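PDB 1IUG: putative aspartate aminotransferase from Thermus thermophilus, which probably transfers amino groups between amino acids and 2-oxo acids, using pyridoxal 5'-phosphate as cofactor. Local coordinates for residues D2-V10 and Q304-G312. Residues are numbered along the deposited sequence; the frame is centred on the assembly and turned at random.
Sequences DWLLTPGPV and QRGAVIAGG
Trp3 and Leu4 pair in parallel with Ala307 and Val308, adding the N-terminal strand to one border of the small mixed sheet of this class-V aminotransferase. Three backbone bonds zip the ladder. Trp3 N donates to Gly306 O at 3.0 Å. Val308 N reaches Trp3 O at 2.9 Å, and Leu5 N bonds to Val308 O. Trp3 O also receives a CA-H...O contact from Ala307 CA.

On one face, Ala307 CB packs against both Trp3 CB and Leu5 CD1, 3.8 Å from each. The Trp3 indole, with CG anti to its own carbonyl carbon (chi1 -65°), presents an edge to Gly306 O, which lies near the ring plane. Helix 331-348 backs this face, Met340 touching both Trp3 and Ala307. On the other face, the Leu4 and Val308 side chains cross obliquely, Leu4 CD1 lying 4.0 Å from Val308 CB, and His26 and Thr29 of the second subunit pack on Leu4 and Val308, respectively.

Past the paired residues, Thr6 CG2 lies 3.7 Å from Ile309 C, while Pro7 CD meets Ala310 CB. Pro7, centre of an inverse gamma turn, also touches Arg322, the predicted substrate-binding residue, placing this turn beside the probable active site. Gly306 itself ends helix 295-303 in a Schellman motif and leads into the strand. The loop from Thr6 to Pro9 is closed by Thr6 OG1, which donates to Pro9 O at 3.0 Å, just beyond the cis Gly8-Pro9 peptide.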
loop_
_atom_site.group_PDB
_atom_site.type_symbol
_atom_site.label_atom_id
_atom_site.label_comp_id
_atom_site.label_asym_id
_atom_site.label_seq_id
_atom_site.Cartn_x
_atom_site.Cartn_y
_atom_site.Cartn_z
ATOM N N ASP A 2 -24.225 9.079 -0.670
ATOM C CA ASP A 2 -24.149 9.571 0.702
ATOM C C ASP A 2 -24.182 8.461 1.743
ATOM O O ASP A 2 -23.443 8.504 2.722
ATOM C CB ASP A 2 -25.281 10.561 0.993
ATOM C CG ASP A 2 -25.024 11.931 0.404
ATOM O OD1 ASP A 2 -25.967 12.511 -0.179
ATOM O OD2 ASP A 2 -23.883 12.431 0.530
ATOM N N TRP A 3 -25.075 7.497 1.557
ATOM C CA TRP A 3 -25.195 6.390 2.494
ATOM C C TRP A 3 -24.409 5.176 2.017
ATOM O O TRP A 3 -24.905 4.371 1.227
ATOM C CB TRP A 3 -26.663 6.009 2.697
ATOM C CG TRP A 3 -27.495 7.076 3.346
ATOM C CD1 TRP A 3 -28.245 8.028 2.715
ATOM C CD2 TRP A 3 -27.702 7.271 4.753
ATOM N NE1 TRP A 3 -28.909 8.800 3.639
ATOM C CE2 TRP A 3 -28.595 8.357 4.897
ATOM C CE3 TRP A 3 -27.221 6.632 5.905
ATOM C CZ2 TRP A 3 -29.022 8.820 6.148
ATOM C CZ3 TRP A 3 -27.643 7.092 7.152
ATOM C CH2 TRP A 3 -28.537 8.177 7.261
ATOM N N LEU A 4 -23.162 5.073 2.465
ATOM C CA LEU A 4 -22.323 3.942 2.104
ATOM C C LEU A 4 -22.663 2.804 3.059
ATOM O O LEU A 4 -22.415 2.893 4.261
ATOM C CB LEU A 4 -20.845 4.319 2.208
ATOM C CG LEU A 4 -19.871 3.198 1.853
ATOM C CD1 LEU A 4 -20.166 2.691 0.448
ATOM C CD2 LEU A 4 -18.448 3.709 1.943
ATOM N N LEU A 5 -23.252 1.742 2.523
ATOM C CA LEU A 5 -23.653 0.602 3.343
ATOM C C LEU A 5 -22.927 -0.690 2.979
ATOM O O LEU A 5 -23.432 -1.784 3.223
ATOM C CB LEU A 5 -25.173 0.407 3.252
ATOM C CG LEU A 5 -26.023 1.624 3.649
ATOM C CD1 LEU A 5 -27.497 1.371 3.338
ATOM C CD2 LEU A 5 -25.824 1.958 5.129
ATOM N N THR A 6 -21.737 -0.554 2.405
ATOM C CA THR A 6 -20.927 -1.701 2.006
ATOM C C THR A 6 -19.961 -2.085 3.121
ATOM O O THR A 6 -19.501 -1.231 3.878
ATOM C CB THR A 6 -20.107 -1.398 0.740
ATOM O OG1 THR A 6 -19.385 -0.175 0.922
ATOM C CG2 THR A 6 -21.014 -1.282 -0.487
ATOM N N PRO A 7 -19.648 -3.383 3.240
ATOM C CA PRO A 7 -18.730 -3.872 4.273
ATOM C C PRO A 7 -17.262 -3.609 3.921
ATOM O O PRO A 7 -16.417 -4.498 4.040
ATOM C CB PRO A 7 -19.046 -5.364 4.315
ATOM C CG PRO A 7 -19.351 -5.664 2.891
ATOM C CD PRO A 7 -20.233 -4.507 2.486
ATOM N N GLY A 8 -16.971 -2.377 3.508
ATOM C CA GLY A 8 -15.615 -2.011 3.139
ATOM C C GLY A 8 -15.467 -1.664 1.667
ATOM O O GLY A 8 -15.796 -2.489 0.806
ATOM N N PRO A 9 -15.057 -0.422 1.339
ATOM C CA PRO A 9 -14.738 0.661 2.279
ATOM C C PRO A 9 -15.980 1.113 3.042
ATOM O O PRO A 9 -17.112 0.769 2.677
ATOM C CB PRO A 9 -14.226 1.767 1.355
ATOM C CG PRO A 9 -13.595 0.997 0.236
ATOM C CD PRO A 9 -14.643 -0.049 -0.025
ATOM N N VAL A 10 -15.768 1.888 4.097
ATOM C CA VAL A 10 -16.874 2.365 4.913
ATOM C C VAL A 10 -16.924 3.878 5.069
ATOM O O VAL A 10 -16.037 4.606 4.622
ATOM C CB VAL A 10 -16.824 1.764 6.346
ATOM C CG1 VAL A 10 -16.895 0.237 6.298
ATOM C CG2 VAL A 10 -15.564 2.233 7.073
ATOM N N GLN A 304 -31.618 4.700 -5.622
ATOM C CA GLN A 304 -32.500 5.857 -5.758
ATOM C C GLN A 304 -32.756 6.545 -4.411
ATOM O O GLN A 304 -33.249 7.671 -4.365
ATOM C CB GLN A 304 -33.813 5.492 -6.477
ATOM C CG GLN A 304 -34.675 4.434 -5.801
ATOM C CD GLN A 304 -35.914 4.059 -6.621
ATOM O OE1 GLN A 304 -35.828 3.301 -7.593
ATOM N NE2 GLN A 304 -37.072 4.579 -6.218
ATOM N N ARG A 305 -32.393 5.867 -3.323
ATOM C CA ARG A 305 -32.544 6.406 -1.970
ATOM C C ARG A 305 -31.207 7.033 -1.551
ATOM O O ARG A 305 -31.080 7.554 -0.444
ATOM C CB ARG A 305 -32.887 5.296 -0.967
ATOM C CG ARG A 305 -34.058 4.390 -1.316
ATOM C CD ARG A 305 -35.361 5.142 -1.464
ATOM N NE ARG A 305 -36.523 4.274 -1.253
ATOM C CZ ARG A 305 -36.971 3.375 -2.127
ATOM N NH1 ARG A 305 -36.362 3.200 -3.291
ATOM N NH2 ARG A 305 -38.050 2.661 -1.842
ATOM N N GLY A 306 -30.203 6.917 -2.420
ATOM C CA GLY A 306 -28.885 7.471 -2.141
ATOM C C GLY A 306 -27.948 6.557 -1.367
ATOM O O GLY A 306 -27.007 7.031 -0.726
ATOM N N ALA A 307 -28.175 5.249 -1.444
ATOM C CA ALA A 307 -27.340 4.287 -0.726
ATOM C C ALA A 307 -26.620 3.307 -1.643
ATOM O O ALA A 307 -27.119 2.948 -2.710
ATOM C CB ALA A 307 -28.177 3.525 0.300
ATOM N N VAL A 308 -25.438 2.880 -1.213
ATOM C CA VAL A 308 -24.637 1.922 -1.968
ATOM C C VAL A 308 -24.589 0.625 -1.173
ATOM O O VAL A 308 -24.216 0.623 0.008
ATOM C CB VAL A 308 -23.187 2.424 -2.193
ATOM C CG1 VAL A 308 -22.416 1.427 -3.049
ATOM C CG2 VAL A 308 -23.194 3.802 -2.854
ATOM N N ILE A 309 -24.985 -0.468 -1.822
ATOM C CA ILE A 309 -25.000 -1.786 -1.199
ATOM C C ILE A 309 -24.092 -2.749 -1.961
ATOM O O ILE A 309 -23.540 -2.399 -3.005
ATOM C CB ILE A 309 -26.432 -2.369 -1.153
ATOM C CG1 ILE A 309 -26.931 -2.673 -2.571
ATOM C CG2 ILE A 309 -27.372 -1.383 -0.453
ATOM C CD1 ILE A 309 -28.211 -3.470 -2.610
ATOM N N ALA A 310 -23.932 -3.961 -1.439
ATOM C CA ALA A 310 -23.087 -4.952 -2.090
ATOM C C ALA A 310 -23.861 -6.219 -2.432
ATOM O O ALA A 310 -24.912 -6.493 -1.853
ATOM C CB ALA A 310 -21.884 -5.281 -1.211
ATOM N N GLY A 311 -23.339 -6.981 -3.388
ATOM C CA GLY A 311 -23.992 -8.210 -3.796
ATOM C C GLY A 311 -23.216 -9.446 -3.392
ATOM O O GLY A 311 -22.300 -9.375 -2.573
ATOM N N GLY A 312 -23.580 -10.580 -3.985
ATOM C CA GLY A 312 -22.912 -11.833 -3.684
ATOM C C GLY A 312 -21.705 -12.110 -4.556
ATOM O O GLY A 312 -21.542 -11.509 -5.617
#